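Local coordinates for diphosphomevalonate decarboxylase, putative (Trypanosoma brucei, PDB 2HKE), which probably catalyses the ATP-dependent decarboxylation of (R)-5-diphosphomevalonate to isopentenyl diphosphate, a precursor of sterols and other isoprenoids, at residues Asp35-Thr40 / Thr172-Glu177. The protein carries 1 engineered substitution. Sequence-based numbering, arbitrary orientation.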
loop_
_atom_site.group_PDB
_atom_site.type_symbol
_atom_site.label_atom_id
_atom_site.label_comp_id
_atom_site.label_asym_id
_atom_site.label_seq_id
_atom_site.Cartn_x
_atom_site.Cartn_y
_atom_site.Cartn_z
ATOM N N ASP A 35 3.837 -9.023 12.120
ATOM C CA ASP A 35 2.585 -8.455 11.659
ATOM C C ASP A 35 2.852 -7.112 10.983
ATOM O O ASP A 35 3.840 -6.427 11.246
ATOM C CB ASP A 35 1.670 -8.171 12.817
ATOM C CG ASP A 35 1.100 -9.412 13.499
ATOM O OD1 ASP A 35 1.255 -10.587 13.081
ATOM O OD2 ASP A 35 0.450 -9.149 14.549
ATOM N N SER A 36 1.897 -6.695 10.156
ATOM C CA SER A 36 1.926 -5.344 9.622
ATOM C C SER A 36 0.530 -4.747 9.725
ATOM O O SER A 36 -0.422 -5.471 10.003
ATOM C CB SER A 36 2.473 -5.314 8.206
ATOM O OG SER A 36 1.888 -6.269 7.351
ATOM N N PHE A 37 0.406 -3.452 9.498
ATOM C CA PHE A 37 -0.839 -2.788 9.808
ATOM C C PHE A 37 -0.907 -1.638 8.816
ATOM O O PHE A 37 0.053 -0.859 8.722
ATOM C CB PHE A 37 -0.742 -2.266 11.260
ATOM C CG PHE A 37 -2.072 -2.158 12.014
ATOM C CD1 PHE A 37 -3.305 -2.046 11.383
ATOM C CD2 PHE A 37 -2.017 -2.045 13.388
ATOM C CE1 PHE A 37 -4.479 -1.922 12.151
ATOM C CE2 PHE A 37 -3.164 -1.928 14.170
ATOM C CZ PHE A 37 -4.408 -1.841 13.531
ATOM N N SER A 38 -2.031 -1.524 8.082
ATOM C CA SER A 38 -2.108 -0.546 7.012
ATOM C C SER A 38 -3.464 0.131 6.994
ATOM O O SER A 38 -4.432 -0.336 7.633
ATOM C CB SER A 38 -1.875 -1.198 5.658
ATOM O OG SER A 38 -2.801 -2.267 5.464
ATOM N N ILE A 39 -3.495 1.257 6.308
ATOM C CA ILE A 39 -4.730 1.936 5.966
ATOM C C ILE A 39 -5.004 1.673 4.502
ATOM O O ILE A 39 -4.172 1.918 3.618
ATOM C CB ILE A 39 -4.629 3.462 6.207
ATOM C CG1 ILE A 39 -4.394 3.772 7.676
ATOM C CG2 ILE A 39 -5.913 4.227 5.727
ATOM C CD1 ILE A 39 -4.323 5.232 7.968
ATOM N N THR A 40 -6.227 1.246 4.209
ATOM C CA THR A 40 -6.635 1.081 2.856
ATOM C C THR A 40 -7.053 2.441 2.252
ATOM O O THR A 40 -7.773 3.180 2.887
ATOM C CB THR A 40 -7.835 0.131 2.838
ATOM O OG1 THR A 40 -7.467 -1.080 3.496
ATOM C CG2 THR A 40 -8.270 -0.121 1.408
ATOM N N THR A 172 -6.871 -9.230 8.585
ATOM C CA THR A 172 -8.192 -9.030 9.152
ATOM C C THR A 172 -8.460 -7.539 9.331
ATOM O O THR A 172 -7.532 -6.734 9.511
ATOM C CB THR A 172 -8.324 -9.735 10.505
ATOM O OG1 THR A 172 -7.300 -9.289 11.377
ATOM C CG2 THR A 172 -8.170 -11.206 10.366
ATOM N N GLN A 173 -9.716 -7.148 9.194
ATOM C CA GLN A 173 -10.075 -5.749 9.343
ATOM C C GLN A 173 -10.055 -5.427 10.813
ATOM O O GLN A 173 -10.678 -6.112 11.619
ATOM C CB GLN A 173 -11.463 -5.459 8.747
ATOM C CG GLN A 173 -11.807 -4.028 8.801
ATOM C CD GLN A 173 -13.150 -3.811 8.202
ATOM O OE1 GLN A 173 -14.143 -4.199 8.819
ATOM N NE2 GLN A 173 -13.198 -3.286 6.971
ATOM N N PHE A 174 -9.304 -4.406 11.204
ATOM C CA PHE A 174 -9.266 -4.001 12.570
ATOM C C PHE A 174 -10.464 -3.104 12.911
ATOM O O PHE A 174 -11.201 -3.388 13.878
ATOM C CB PHE A 174 -7.953 -3.341 12.920
ATOM C CG PHE A 174 -7.853 -2.903 14.346
ATOM C CD1 PHE A 174 -7.750 -3.818 15.381
ATOM C CD2 PHE A 174 -7.822 -1.560 14.647
ATOM C CE1 PHE A 174 -7.663 -3.402 16.706
ATOM C CE2 PHE A 174 -7.713 -1.134 15.947
ATOM C CZ PHE A 174 -7.640 -2.051 16.977
ATOM N N VAL A 175 -10.603 -2.034 12.154
ATOM C CA VAL A 175 -11.781 -1.222 12.111
ATOM C C VAL A 175 -12.062 -0.839 10.706
ATOM O O VAL A 175 -11.146 -0.784 9.849
ATOM C CB VAL A 175 -11.680 0.071 12.976
ATOM C CG1 VAL A 175 -11.492 -0.287 14.459
ATOM C CG2 VAL A 175 -10.565 1.043 12.493
ATOM N N ASP A 176 -13.338 -0.546 10.427
ATOM C CA ASP A 176 -13.678 -0.205 9.052
ATOM C C ASP A 176 -13.537 1.278 8.801
ATOM O O ASP A 176 -13.098 2.046 9.650
ATOM C CB ASP A 176 -15.063 -0.756 8.646
ATOM C CG ASP A 176 -16.216 -0.065 9.355
ATOM O OD1 ASP A 176 -16.066 1.083 9.834
ATOM O OD2 ASP A 176 -17.318 -0.693 9.414
ATOM N N GLU A 177 -13.855 1.660 7.588
ATOM C CA GLU A 177 -13.702 3.030 7.122
ATOM C C GLU A 177 -14.584 4.020 7.851
ATOM O O GLU A 177 -14.378 5.208 7.746
ATOM C CB GLU A 177 -13.952 3.097 5.616
ATOM C CG GLU A 177 -15.376 2.813 5.107
ATOM C CD GLU A 177 -15.714 1.336 4.950
ATOM O OE1 GLU A 177 -14.936 0.466 5.366
ATOM O OE2 GLU A 177 -16.784 1.012 4.384
#
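Phe37, whose backbone hydrogen-bonds to Phe16 and Ile17, meets Phe174 with no polar bond between the two segments: the contact is wholly apolar. The rings form an offset edge-to-face pair, with centroids 5.4 Å apart and planes turned 85° against each other. Phe37 supplies the edge; its leading atom CZ lies over one face of the Phe174 ring, 3.6 Å from CD2 of Phe174. The hit is off-centre, on the inner part of the ring, since CZ of Phe37 is also 3.7 Å from CG of Phe174. Beside it, CE1 of Phe37 packs 3.8 Å from CB of Phe174, so the edge rests on the root of the side chain as well. Phe174 reaches out with CG anti to its backbone N (chi1 -180°), and its CB already points at strand 36-40. The CA atoms of the two phenylalanines stay 9.0 Å apart because strand 155-159 runs between their strands, pairing antiparallel with each. In the outer strand a classic beta bulge sets Phe174 and Val175 together opposite Phe155. Helix 213-234 packs against both rings: Ser229 touches each, Met225 touches Phe37 and Lys233 touches Phe174. A helix of the C-terminal domain thus meets an aromatic pair on the N-terminal sheet, an interdomain seam of the two-domain GHMP-kinase fold to which diphosphomevalonate decarboxylases belong.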